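Local atomic coordinates of phosphoribosylaminoimidazole carboxylase, ATPase subunit (Thermus thermophilus, PDB entry 3AW8), a protein that probably catalyses the ATP-dependent carboxylation of 5-aminoimidazole ribonucleotide with bicarbonate to N5-carboxyaminoimidazole ribonucleotide, a step in purine biosynthesis. Residues R12-A17 / N281-V286; S24-D29 / E58-V63; R77-L82 / P86-L91; L316-A321 / A354-L359. All blocks are in the same frame, centred on the assembly; numbering follows the deposited sequence.

Contact 1: residues R12-A17 / N281-V286; sequences RMLALA and NHLRAV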
loop_
_atom_site.group_PDB
_atom_site.type_symbol
_atom_site.label_atom_id
_atom_site.label_comp_id
_atom_site.label_asym_id
_atom_site.label_seq_id
_atom_site.Cartn_x
_atom_site.Cartn_y
_atom_site.Cartn_z
ATOM N N ARG A 12 -10.667 2.241 6.590
ATOM C CA ARG A 12 -10.187 1.108 5.805
ATOM C C ARG A 12 -8.773 1.417 5.334
ATOM O O ARG A 12 -7.888 0.569 5.381
ATOM C CB ARG A 12 -11.106 0.887 4.599
ATOM C CG ARG A 12 -10.688 -0.202 3.626
ATOM C CD ARG A 12 -11.548 -0.081 2.360
ATOM N NE ARG A 12 -11.182 -1.013 1.301
ATOM C CZ ARG A 12 -11.643 -2.257 1.187
ATOM N NH1 ARG A 12 -12.508 -2.740 2.068
ATOM N NH2 ARG A 12 -11.220 -3.025 0.191
ATOM N N MET A 13 -8.549 2.642 4.888
ATOM C CA MET A 13 -7.226 2.994 4.403
ATOM C C MET A 13 -6.193 3.177 5.501
ATOM O O MET A 13 -5.023 2.870 5.285
ATOM C CB MET A 13 -7.317 4.192 3.463
ATOM C CG MET A 13 -8.031 3.790 2.168
ATOM S SD MET A 13 -8.006 5.021 0.878
ATOM C CE MET A 13 -9.459 6.025 1.346
ATOM N N LEU A 14 -6.614 3.644 6.678
ATOM C CA LEU A 14 -5.691 3.761 7.813
ATOM C C LEU A 14 -5.169 2.352 8.140
ATOM O O LEU A 14 -3.961 2.134 8.306
ATOM C CB LEU A 14 -6.403 4.328 9.043
ATOM C CG LEU A 14 -6.623 5.842 9.030
ATOM C CD1 LEU A 14 -7.670 6.256 10.066
ATOM C CD2 LEU A 14 -5.283 6.518 9.285
ATOM N N ALA A 15 -6.079 1.386 8.212
ATOM C CA ALA A 15 -5.673 0.023 8.523
ATOM C C ALA A 15 -4.717 -0.550 7.470
ATOM O O ALA A 15 -3.702 -1.159 7.820
ATOM C CB ALA A 15 -6.905 -0.877 8.682
ATOM N N LEU A 16 -5.032 -0.357 6.188
ATOM C CA LEU A 16 -4.165 -0.873 5.116
ATOM C C LEU A 16 -2.788 -0.242 5.193
ATOM O O LEU A 16 -1.789 -0.894 4.908
ATOM C CB LEU A 16 -4.775 -0.616 3.733
ATOM C CG LEU A 16 -6.092 -1.375 3.476
ATOM C CD1 LEU A 16 -6.700 -0.945 2.139
ATOM C CD2 LEU A 16 -5.836 -2.868 3.494
ATOM N N ALA A 17 -2.730 1.024 5.594
ATOM C CA ALA A 17 -1.441 1.692 5.711
ATOM C C ALA A 17 -0.709 1.248 6.986
ATOM O O ALA A 17 0.514 1.333 7.066
ATOM C CB ALA A 17 -1.634 3.219 5.702
ATOM N N ASN A 281 1.293 8.595 7.862
ATOM C CA ASN A 281 1.734 9.691 8.719
ATOM C C ASN A 281 0.819 9.920 9.915
ATOM O O ASN A 281 1.292 10.215 11.021
ATOM C CB ASN A 281 1.872 10.982 7.907
ATOM C CG ASN A 281 3.323 11.378 7.694
ATOM O OD1 ASN A 281 3.638 12.185 6.820
ATOM N ND2 ASN A 281 4.212 10.815 8.503
ATOM N N HIS A 282 -0.486 9.785 9.699
ATOM C CA HIS A 282 -1.429 9.969 10.784
ATOM C C HIS A 282 -1.091 8.942 11.844
ATOM O O HIS A 282 -1.043 9.249 13.033
ATOM C CB HIS A 282 -2.862 9.750 10.312
ATOM C CG HIS A 282 -3.883 9.919 11.396
ATOM N ND1 HIS A 282 -4.325 11.155 11.816
ATOM C CD2 HIS A 282 -4.532 9.009 12.161
ATOM C CE1 HIS A 282 -5.202 11.000 12.790
ATOM N NE2 HIS A 282 -5.345 9.707 13.020
ATOM N N LEU A 283 -0.851 7.717 11.388
ATOM C CA LEU A 283 -0.517 6.611 12.270
ATOM C C LEU A 283 0.802 6.880 12.992
ATOM O O LEU A 283 0.907 6.673 14.203
ATOM C CB LEU A 283 -0.426 5.310 11.456
ATOM C CG LEU A 283 -1.517 4.232 11.574
ATOM C CD1 LEU A 283 -2.854 4.827 11.956
ATOM C CD2 LEU A 283 -1.609 3.490 10.242
ATOM N N ARG A 284 1.802 7.342 12.252
ATOM C CA ARG A 284 3.098 7.626 12.852
ATOM C C ARG A 284 2.951 8.720 13.907
ATOM O O ARG A 284 3.516 8.622 15.002
ATOM C CB ARG A 284 4.111 8.020 11.764
ATOM C CG ARG A 284 4.520 6.820 10.916
ATOM C CD ARG A 284 5.136 7.173 9.565
ATOM N NE ARG A 284 6.552 7.510 9.658
ATOM C CZ ARG A 284 7.426 7.381 8.663
ATOM N NH1 ARG A 284 7.047 6.913 7.480
ATOM N NH2 ARG A 284 8.686 7.735 8.850
ATOM N N ALA A 285 2.162 9.740 13.584
ATOM C CA ALA A 285 1.922 10.839 14.504
ATOM C C ALA A 285 1.321 10.366 15.822
ATOM O O ALA A 285 1.943 10.503 16.872
ATOM C CB ALA A 285 1.008 11.863 13.870
ATOM N N VAL A 286 0.120 9.797 15.776
ATOM C CA VAL A 286 -0.546 9.357 16.999
ATOM C C VAL A 286 0.225 8.289 17.755
ATOM O O VAL A 286 -0.068 8.009 18.921
ATOM C CB VAL A 286 -1.974 8.817 16.715
ATOM C CG1 VAL A 286 -2.766 9.835 15.904
ATOM C CG2 VAL A 286 -1.903 7.470 16.001
#
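L14 and L283 mark the point where segments 12-17 and 281-286, both helical throughout, approach each other: their CA atoms lie 7.4 Å apart, and the local axes pass at 10.0 Å with a crossing angle of -75°. Helix 9-18 is the first helix of the N-terminal preATP-grasp domain, which is related to Rossmann folds, and L14 touches the glycine-rich turn (G6, G8, G11) that resembles a Rossmann-type GxGxxG sequence. The case illustrates how two steeply crossed helices can be joined by two leucines and a histidine. The CD2 methyl of L14 does most of the work, lying 4.0 Å from CD1 of L283 and 3.9 Å from CD2 of H282, the latter approached obliquely to the ring. The other methyl of L283 reaches the backbone of the first helix instead: L283 CD2 lies beside the carbonyl O of L14, and L283 CD2 is 4.1 Å from A17 C. Next to the two leucines, I4 and I2 of strand 2-5 extend the apolar layer, and F279 of helix 278-287 widens it toward M13, L14 and A17. H282 is the polar member of this buried group. With CG anti to its own backbone N (chi1 180°), the imidazole is carried to where both nitrogens find partners, ND1 with the backbone N of V242 and NE2 with OG1 of T64. V242 can only donate, so NE2 is probably the protonated nitrogen. One turn further along the same helix, CG1 of V286 sits 3.9 Å above one face of the H282 ring, displaced toward its rim.

Contact 2: residues S24-D29 / E58-V63; sequences SFRFLD and EGLALV
R26 reaches E58 with a chain that leaves the strand fully extended through CB and CG, then turns once about the CG-CD bond (chi3 -66°) to present the guanidinium end-on. E58 folds to meet it: its CG lies between the backbone N and the carbonyl carbon, and a second bend, about the CB-CG bond, brings the carboxylate back over its own main chain. The two side chains therefore cross at about a right angle, with the planes of guanidinium and carboxylate 25° apart. R26 grips with two nitrogens. NH1 donates to the carbonyl O of E58 at 2.8 Å, lying in the carbonyl plane, with an N-H...O angle of 150°. NH2 forms a salt bridge to OE1 at 3.1 Å, approaching from above the carboxylate plane rather than within it. Such a pairing of one backbone and one carboxylate oxygen fixes the guanidinium against rotation more firmly than a single ion pair would. L60 adds an apolar side to the grip, its CD2 lying 4.1 Å from NH1 of R26. NH1 also serves the carbonyl O of F56, so the arginine collects oxygens at the C-terminal end of helix 50-57, where the helix dipole would probably favour a positive charge; a long, weak ion pair joins NE to E41. The contact joins the parallel sheet of the Rossmann-like N-terminal domain to the loop between helix 50-57 and strand 62-65. Strand 2-5 separates strands 25-29 and 62-65, and R26 bonds through its backbone to I2 and I4 and packs on V43 of strand 41-44.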
loop_
_atom_site.group_PDB
_atom_site.type_symbol
_atom_site.label_atom_id
_atom_site.label_comp_id
_atom_site.label_asym_id
_atom_site.label_seq_id
_atom_site.Cartn_x
_atom_site.Cartn_y
_atom_site.Cartn_z
ATOM N N SER A 24 -2.300 -3.297 14.583
ATOM C CA SER A 24 -3.584 -3.994 14.632
ATOM C C SER A 24 -4.682 -2.958 14.736
ATOM O O SER A 24 -4.461 -1.852 15.234
ATOM C CB SER A 24 -3.652 -4.917 15.838
ATOM O OG SER A 24 -2.649 -5.896 15.729
ATOM N N PHE A 25 -5.876 -3.315 14.293
ATOM C CA PHE A 25 -6.966 -2.357 14.310
ATOM C C PHE A 25 -8.279 -2.948 14.745
ATOM O O PHE A 25 -8.492 -4.152 14.629
ATOM C CB PHE A 25 -7.130 -1.752 12.905
ATOM C CG PHE A 25 -5.917 -1.024 12.426
ATOM C CD1 PHE A 25 -5.765 0.332 12.672
ATOM C CD2 PHE A 25 -4.887 -1.714 11.797
ATOM C CE1 PHE A 25 -4.595 1.001 12.301
ATOM C CE2 PHE A 25 -3.712 -1.061 11.422
ATOM C CZ PHE A 25 -3.564 0.302 11.674
ATOM N N ARG A 26 -9.143 -2.080 15.262
ATOM C CA ARG A 26 -10.490 -2.444 15.661
ATOM C C ARG A 26 -11.345 -1.232 15.325
ATOM O O ARG A 26 -11.017 -0.105 15.702
ATOM C CB ARG A 26 -10.575 -2.738 17.155
ATOM C CG ARG A 26 -11.985 -3.115 17.594
ATOM C CD ARG A 26 -12.048 -3.379 19.080
ATOM N NE ARG A 26 -11.277 -4.557 19.461
ATOM C CZ ARG A 26 -10.797 -4.763 20.682
ATOM N NH1 ARG A 26 -11.006 -3.868 21.636
ATOM N NH2 ARG A 26 -10.107 -5.861 20.951
ATOM N N PHE A 27 -12.432 -1.448 14.600
ATOM C CA PHE A 27 -13.299 -0.334 14.234
ATOM C C PHE A 27 -14.619 -0.417 14.972
ATOM O O PHE A 27 -15.012 -1.483 15.445
ATOM C CB PHE A 27 -13.582 -0.327 12.718
ATOM C CG PHE A 27 -12.349 -0.316 11.869
ATOM C CD1 PHE A 27 -11.748 -1.509 11.477
ATOM C CD2 PHE A 27 -11.744 0.884 11.524
ATOM C CE1 PHE A 27 -10.555 -1.503 10.756
ATOM C CE2 PHE A 27 -10.549 0.901 10.804
ATOM C CZ PHE A 27 -9.952 -0.298 10.421
ATOM N N LEU A 28 -15.293 0.723 15.073
ATOM C CA LEU A 28 -16.609 0.796 15.699
ATOM C C LEU A 28 -17.447 1.527 14.655
ATOM O O LEU A 28 -17.025 2.551 14.125
ATOM C CB LEU A 28 -16.590 1.618 16.998
ATOM C CG LEU A 28 -17.738 1.349 17.991
ATOM C CD1 LEU A 28 -17.848 2.511 18.974
ATOM C CD2 LEU A 28 -19.060 1.185 17.273
ATOM N N ASP A 29 -18.610 0.979 14.337
ATOM C CA ASP A 29 -19.496 1.596 13.367
ATOM C C ASP A 29 -20.855 0.953 13.539
ATOM O O ASP A 29 -20.952 -0.241 13.801
ATOM C CB ASP A 29 -18.990 1.380 11.932
ATOM C CG ASP A 29 -19.653 2.327 10.936
ATOM O OD1 ASP A 29 -20.845 2.124 10.602
ATOM O OD2 ASP A 29 -18.985 3.295 10.503
ATOM N N GLU A 58 -11.754 -1.892 25.033
ATOM C CA GLU A 58 -10.919 -2.819 25.796
ATOM C C GLU A 58 -9.600 -3.182 25.134
ATOM O O GLU A 58 -9.549 -3.511 23.955
ATOM C CB GLU A 58 -11.703 -4.102 26.108
ATOM C CG GLU A 58 -11.756 -5.124 24.971
ATOM C CD GLU A 58 -10.522 -6.027 24.936
ATOM O OE1 GLU A 58 -10.302 -6.706 23.902
ATOM O OE2 GLU A 58 -9.778 -6.063 25.948
ATOM N N GLY A 59 -8.525 -3.120 25.907
ATOM C CA GLY A 59 -7.218 -3.475 25.393
ATOM C C GLY A 59 -6.583 -2.510 24.410
ATOM O O GLY A 59 -5.394 -2.631 24.109
ATOM N N LEU A 60 -7.347 -1.549 23.908
ATOM C CA LEU A 60 -6.792 -0.607 22.955
ATOM C C LEU A 60 -5.599 0.151 23.514
ATOM O O LEU A 60 -5.548 0.493 24.696
ATOM C CB LEU A 60 -7.864 0.381 22.498
ATOM C CG LEU A 60 -9.015 -0.248 21.710
ATOM C CD1 LEU A 60 -10.088 0.803 21.414
ATOM C CD2 LEU A 60 -8.464 -0.862 20.425
ATOM N N ALA A 61 -4.626 0.404 22.653
ATOM C CA ALA A 61 -3.450 1.140 23.061
ATOM C C ALA A 61 -3.813 2.615 23.005
ATOM O O ALA A 61 -3.434 3.390 23.879
ATOM C CB ALA A 61 -2.306 0.843 22.131
ATOM N N LEU A 62 -4.560 2.990 21.969
ATOM C CA LEU A 62 -4.994 4.371 21.774
ATOM C C LEU A 62 -6.232 4.376 20.874
ATOM O O LEU A 62 -6.574 3.359 20.271
ATOM C CB LEU A 62 -3.870 5.206 21.140
ATOM C CG LEU A 62 -3.451 4.951 19.683
ATOM C CD1 LEU A 62 -4.326 5.771 18.738
ATOM C CD2 LEU A 62 -1.991 5.346 19.490
ATOM N N VAL A 63 -6.906 5.519 20.792
ATOM C CA VAL A 63 -8.100 5.642 19.977
ATOM C C VAL A 63 -8.069 6.907 19.147
ATOM O O VAL A 63 -7.757 7.983 19.656
ATOM C CB VAL A 63 -9.369 5.665 20.847
ATOM C CG1 VAL A 63 -10.586 5.958 19.982
ATOM C CG2 VAL A 63 -9.532 4.328 21.557
#

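Contact 3: residues R77-L82 / P86-L91; sequences RLEGRL and PPAKAL
The short connection between helix 72-81 and helix 88-94 brings E79, near the end of the first, up against A88 at the start of the second, with their CA atoms 7.9 Å apart. E79 does the reaching. Its CG stands anti to the backbone N (chi1 -155°) and the chain stays extended beyond it, which carries the carboxylate straight across. The CB methyl of A88 meets the carboxylate end, 3.8 Å from OE2 and 4.0 Å from OE1 of E79. OE1 also lies 3.7 Å from the backbone N of A88. A water continues the link: it accepts from the backbone N of K89 at 3.0 Å and donates weakly to OE1 of E79 at 3.5 Å. Both segments belong to the N-terminal preATP-grasp domain, whose Rossmann-like sheet supplies strand 62-65, the element preceding helix 72-81. The principle at work is general. The first N-H groups of a helix have no acceptor inside it, so a water or an acidic group beyond the end often takes them; here the N-H of K89 is met by the water, and the negative charge of E79 might be favoured by the N-terminal end of helix 88-94. The turn into the second helix is shaped by the P86-P87 pair, with a cis peptide bond before P86. The carbonyl groups of both prolines make weak hydrogen bonds with the hydroxyl of Y65, the last residue of strand 62-65. Back on the first helix, OE2 of E79 has a long, weak ion pair with NH1 of R76, which the side chain of A88 also touches.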
loop_
_atom_site.group_PDB
_atom_site.type_symbol
_atom_site.label_atom_id
_atom_site.label_comp_id
_atom_site.label_asym_id
_atom_site.label_seq_id
_atom_site.Cartn_x
_atom_site.Cartn_y
_atom_site.Cartn_z
ATOM N N ARG A 77 -15.782 10.346 26.280
ATOM C CA ARG A 77 -16.051 9.257 27.207
ATOM C C ARG A 77 -14.846 8.328 27.330
ATOM O O ARG A 77 -14.559 7.809 28.407
ATOM C CB ARG A 77 -17.264 8.451 26.735
ATOM C CG ARG A 77 -17.573 7.226 27.590
ATOM C CD ARG A 77 -18.222 7.621 28.915
ATOM N NE ARG A 77 -18.457 6.462 29.771
ATOM C CZ ARG A 77 -17.510 5.847 30.471
ATOM N NH1 ARG A 77 -17.810 4.793 31.221
ATOM N NH2 ARG A 77 -16.260 6.294 30.433
ATOM N N LEU A 78 -14.143 8.120 26.223
ATOM C CA LEU A 78 -12.976 7.248 26.215
ATOM C C LEU A 78 -11.690 7.987 26.548
ATOM O O LEU A 78 -10.702 7.366 26.937
ATOM C CB LEU A 78 -12.824 6.590 24.843
ATOM C CG LEU A 78 -13.585 5.304 24.519
ATOM C CD1 LEU A 78 -14.982 5.342 25.078
ATOM C CD2 LEU A 78 -13.618 5.140 23.014
ATOM N N GLU A 79 -11.704 9.310 26.396
ATOM C CA GLU A 79 -10.518 10.121 26.650
ATOM C C GLU A 79 -9.878 9.819 27.998
ATOM O O GLU A 79 -8.651 9.780 28.116
ATOM C CB GLU A 79 -10.857 11.611 26.566
ATOM C CG GLU A 79 -9.657 12.484 26.217
ATOM C CD GLU A 79 -10.058 13.890 25.783
ATOM O OE1 GLU A 79 -9.259 14.542 25.061
ATOM O OE2 GLU A 79 -11.167 14.343 26.164
ATOM N N GLY A 80 -10.703 9.608 29.016
ATOM C CA GLY A 80 -10.160 9.308 30.325
ATOM C C GLY A 80 -9.469 7.961 30.327
ATOM O O GLY A 80 -8.314 7.849 30.739
ATOM N N ARG A 81 -10.179 6.945 29.840
ATOM C CA ARG A 81 -9.699 5.562 29.778
ATOM C C ARG A 81 -8.392 5.324 29.007
ATOM O O ARG A 81 -7.493 4.646 29.508
ATOM C CB ARG A 81 -10.802 4.686 29.187
ATOM C CG ARG A 81 -12.205 5.115 29.622
ATOM C CD ARG A 81 -12.691 4.388 30.861
ATOM N NE ARG A 81 -13.589 3.286 30.519
ATOM C CZ ARG A 81 -13.241 2.233 29.787
ATOM N NH1 ARG A 81 -14.128 1.282 29.527
ATOM N NH2 ARG A 81 -12.006 2.123 29.317
ATOM N N LEU A 82 -8.291 5.850 27.786
ATOM C CA LEU A 82 -7.074 5.674 26.991
ATOM C C LEU A 82 -6.674 6.923 26.203
ATOM O O LEU A 82 -7.435 7.886 26.125
ATOM C CB LEU A 82 -7.211 4.468 26.037
ATOM C CG LEU A 82 -8.366 4.243 25.048
ATOM C CD1 LEU A 82 -9.346 3.245 25.625
ATOM C CD2 LEU A 82 -9.057 5.546 24.711
ATOM N N PRO A 86 -6.728 12.804 17.309
ATOM C CA PRO A 86 -6.503 14.152 17.839
ATOM C C PRO A 86 -7.352 14.388 19.077
ATOM O O PRO A 86 -8.223 13.590 19.401
ATOM C CB PRO A 86 -6.936 15.056 16.685
ATOM C CG PRO A 86 -6.708 14.212 15.483
ATOM C CD PRO A 86 -7.239 12.880 15.932
ATOM N N PRO A 87 -7.102 15.496 19.790
ATOM C CA PRO A 87 -7.857 15.829 21.004
ATOM C C PRO A 87 -9.330 16.079 20.701
ATOM O O PRO A 87 -9.669 16.583 19.629
ATOM C CB PRO A 87 -7.160 17.091 21.508
ATOM C CG PRO A 87 -5.764 16.930 21.008
ATOM C CD PRO A 87 -5.966 16.419 19.610
ATOM N N ALA A 88 -10.196 15.742 21.652
ATOM C CA ALA A 88 -11.639 15.935 21.496
ATOM C C ALA A 88 -12.007 17.373 21.142
ATOM O O ALA A 88 -13.027 17.618 20.500
ATOM C CB ALA A 88 -12.369 15.515 22.771
ATOM N N LYS A 89 -11.178 18.323 21.561
ATOM C CA LYS A 89 -11.438 19.731 21.275
ATOM C C LYS A 89 -11.547 19.965 19.769
ATOM O O LYS A 89 -12.455 20.663 19.310
ATOM C CB LYS A 89 -10.317 20.604 21.853
ATOM C CG LYS A 89 -10.543 22.114 21.733
ATOM C CD LYS A 89 -9.291 22.864 22.188
ATOM C CE LYS A 89 -9.433 24.382 22.090
ATOM N NZ LYS A 89 -10.448 24.918 23.038
ATOM N N ALA A 90 -10.616 19.381 19.011
ATOM C CA ALA A 90 -10.591 19.518 17.555
ATOM C C ALA A 90 -11.936 19.146 16.931
ATOM O O ALA A 90 -12.391 19.793 15.991
ATOM C CB ALA A 90 -9.486 18.659 16.975
ATOM N N LEU A 91 -12.569 18.099 17.451
ATOM C CA LEU A 91 -13.874 17.685 16.955
ATOM C C LEU A 91 -14.881 18.782 17.259
ATOM O O LEU A 91 -15.696 19.151 16.416
ATOM C CB LEU A 91 -14.331 16.402 17.647
ATOM C CG LEU A 91 -13.889 15.069 17.067
ATOM C CD1 LEU A 91 -14.481 13.945 17.897
ATOM C CD2 LEU A 91 -14.364 14.965 15.637
HETATM O O HOH W 1 -9.305 17.770 23.786
#

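Contact 4: residues L316-A321 / A354-L359; sequences LKVEGA and ARLSRL
R355 begins its contact at once, its CB lying 4.0 Å from CG2 of V318. From there the chain does not run outward: CG stands beside the backbone N, and further bends at chi2 (-85°) and chi3 (-73°) curl CD and NE round, so that the guanidinium returns over the same valine methyl. CZ comes within 3.9 Å of V318 CG2, which sits above one face of the guanidinium, displaced toward its rim. At the tip, the carbonyl O of K317 lies at the guanidinium's edge, near its plane, 3.6 Å from R355 NH2. The valine and the arginine thus run alongside each other with opposite sense, an example of how a charged side chain at a surface can lend its flat face and aliphatic root to an apolar neighbour. The same CG2 of V318 turns its other contact inward, meeting CD2 of L356 at 3.9 Å, so one methyl joins the exposed arginine to a buried leucine. V318 also opens a type II turn that ends at A321, with G320 at the position of positive phi; its closing bond, from A321 N to V318 O, is weak. On the helical side, S357 OG donates to the carbonyl O of A354 at 2.8 Å, from above the carbonyl plane. In the C-terminal domain of PurK the contact lays the last turn of helix 346-357 against the loop joining helix 312-316 to strand 321-325, outermost of its sheet within the chain; G320 bonds to R342 of strand 335-343, while L316 and K317 pack on R284 and P290 of the second subunit.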
loop_
_atom_site.group_PDB
_atom_site.type_symbol
_atom_site.label_atom_id
_atom_site.label_comp_id
_atom_site.label_asym_id
_atom_site.label_seq_id
_atom_site.Cartn_x
_atom_site.Cartn_y
_atom_site.Cartn_z
ATOM N N LEU A 316 -7.553 0.288 -15.600
ATOM C CA LEU A 316 -6.244 -0.325 -15.447
ATOM C C LEU A 316 -5.413 -0.277 -16.734
ATOM O O LEU A 316 -4.206 -0.500 -16.699
ATOM C CB LEU A 316 -6.400 -1.770 -14.968
ATOM C CG LEU A 316 -6.580 -2.061 -13.467
ATOM C CD1 LEU A 316 -6.834 -0.795 -12.675
ATOM C CD2 LEU A 316 -7.722 -3.054 -13.293
ATOM N N LYS A 317 -6.051 0.006 -17.869
ATOM C CA LYS A 317 -5.329 0.096 -19.140
ATOM C C LYS A 317 -4.516 1.380 -19.177
ATOM O O LYS A 317 -3.585 1.503 -19.966
ATOM C CB LYS A 317 -6.291 0.082 -20.334
ATOM C CG LYS A 317 -6.923 -1.269 -20.618
ATOM C CD LYS A 317 -7.841 -1.216 -21.836
ATOM C CE LYS A 317 -8.747 -2.451 -21.917
ATOM N NZ LYS A 317 -7.992 -3.742 -21.968
ATOM N N VAL A 318 -4.889 2.340 -18.334
ATOM C CA VAL A 318 -4.185 3.619 -18.256
ATOM C C VAL A 318 -3.009 3.435 -17.303
ATOM O O VAL A 318 -3.194 3.001 -16.165
ATOM C CB VAL A 318 -5.090 4.730 -17.691
ATOM C CG1 VAL A 318 -4.370 6.057 -17.750
ATOM C CG2 VAL A 318 -6.395 4.784 -18.455
ATOM N N GLU A 319 -1.801 3.749 -17.749
ATOM C CA GLU A 319 -0.657 3.574 -16.871
ATOM C C GLU A 319 -0.531 4.767 -15.957
ATOM O O GLU A 319 -0.917 5.884 -16.315
ATOM C CB GLU A 319 0.637 3.367 -17.665
ATOM C CG GLU A 319 0.909 4.384 -18.757
ATOM C CD GLU A 319 2.257 4.151 -19.421
ATOM O OE1 GLU A 319 2.529 2.996 -19.825
ATOM O OE2 GLU A 319 3.045 5.118 -19.541
ATOM N N GLY A 320 0.012 4.519 -14.769
ATOM C CA GLY A 320 0.160 5.575 -13.789
ATOM C C GLY A 320 -1.155 5.720 -13.054
ATOM O O GLY A 320 -1.287 6.527 -12.135
ATOM N N ALA A 321 -2.135 4.927 -13.471
ATOM C CA ALA A 321 -3.451 4.948 -12.864
ATOM C C ALA A 321 -3.509 3.916 -11.741
ATOM O O ALA A 321 -3.223 2.737 -11.961
ATOM C CB ALA A 321 -4.519 4.642 -13.921
ATOM N N ALA A 354 -7.283 12.696 -19.353
ATOM C CA ALA A 354 -8.198 12.738 -20.490
ATOM C C ALA A 354 -8.823 11.356 -20.687
ATOM O O ALA A 354 -10.023 11.228 -20.942
ATOM C CB ALA A 354 -7.444 13.155 -21.740
ATOM N N ARG A 355 -7.990 10.328 -20.561
ATOM C CA ARG A 355 -8.421 8.942 -20.710
ATOM C C ARG A 355 -9.419 8.532 -19.637
ATOM O O ARG A 355 -10.414 7.861 -19.921
ATOM C CB ARG A 355 -7.212 8.017 -20.635
ATOM C CG ARG A 355 -6.345 8.044 -21.859
ATOM C CD ARG A 355 -6.885 7.092 -22.900
ATOM N NE ARG A 355 -6.659 5.684 -22.559
ATOM C CZ ARG A 355 -5.467 5.156 -22.270
ATOM N NH1 ARG A 355 -4.380 5.920 -22.265
ATOM N NH2 ARG A 355 -5.354 3.854 -22.020
ATOM N N LEU A 356 -9.143 8.933 -18.400
ATOM C CA LEU A 356 -10.014 8.598 -17.283
ATOM C C LEU A 356 -11.324 9.395 -17.262
ATOM O O LEU A 356 -12.365 8.862 -16.873
ATOM C CB LEU A 356 -9.256 8.785 -15.960
ATOM C CG LEU A 356 -8.056 7.855 -15.739
ATOM C CD1 LEU A 356 -7.282 8.291 -14.516
ATOM C CD2 LEU A 356 -8.525 6.421 -15.605
ATOM N N SER A 357 -11.292 10.655 -17.689
ATOM C CA SER A 357 -12.512 11.459 -17.681
ATOM C C SER A 357 -13.620 10.825 -18.517
ATOM O O SER A 357 -14.801 11.099 -18.305
ATOM C CB SER A 357 -12.235 12.870 -18.190
ATOM O OG SER A 357 -11.800 12.840 -19.534
ATOM N N ARG A 358 -13.239 9.972 -19.462
ATOM C CA ARG A 358 -14.213 9.308 -20.323
ATOM C C ARG A 358 -14.814 8.108 -19.609
ATOM O O ARG A 358 -15.746 7.471 -20.111
ATOM C CB ARG A 358 -13.546 8.843 -21.620
ATOM C CG ARG A 358 -12.836 9.946 -22.384
ATOM C CD ARG A 358 -12.045 9.386 -23.555
ATOM N NE ARG A 358 -11.183 10.397 -24.164
ATOM C CZ ARG A 358 -10.114 10.117 -24.904
ATOM N NH1 ARG A 358 -9.772 8.853 -25.136
ATOM N NH2 ARG A 358 -9.370 11.101 -25.394
ATOM N N LEU A 359 -14.275 7.805 -18.430
ATOM C CA LEU A 359 -14.741 6.671 -17.644
ATOM C C LEU A 359 -15.572 7.082 -16.432
ATOM O O LEU A 359 -16.314 6.271 -15.878
ATOM C CB LEU A 359 -13.541 5.840 -17.196
ATOM C CG LEU A 359 -12.711 5.219 -18.323
ATOM C CD1 LEU A 359 -11.442 4.589 -17.759
ATOM C CD2 LEU A 359 -13.554 4.178 -19.053
#

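How the contacts relate
Contacts 1 and 2 are mainly buried, contacts 3 and 4 only partly so. The first three meet around the N-terminal Rossmann-like sheet: A15 of contact 1 packs on F27 of contact 2, V63 of contact 2 on L82 of contact 3, and H282 touches P86. Contact 4 stands apart, about 42 Å from contact 3 between centres and across the chain's centre. Chemistry follows place. Leucines join the crossed helices of contact 1, which bring together segments some 264 residues apart at their nearest ends; contact 2 relies on an ion pair beside its sheet, contact 3 on a carboxylate and a water, and contact 4 on a valine shared by arginine and leucine. Contacts 1 and 4 both touch the second subunit.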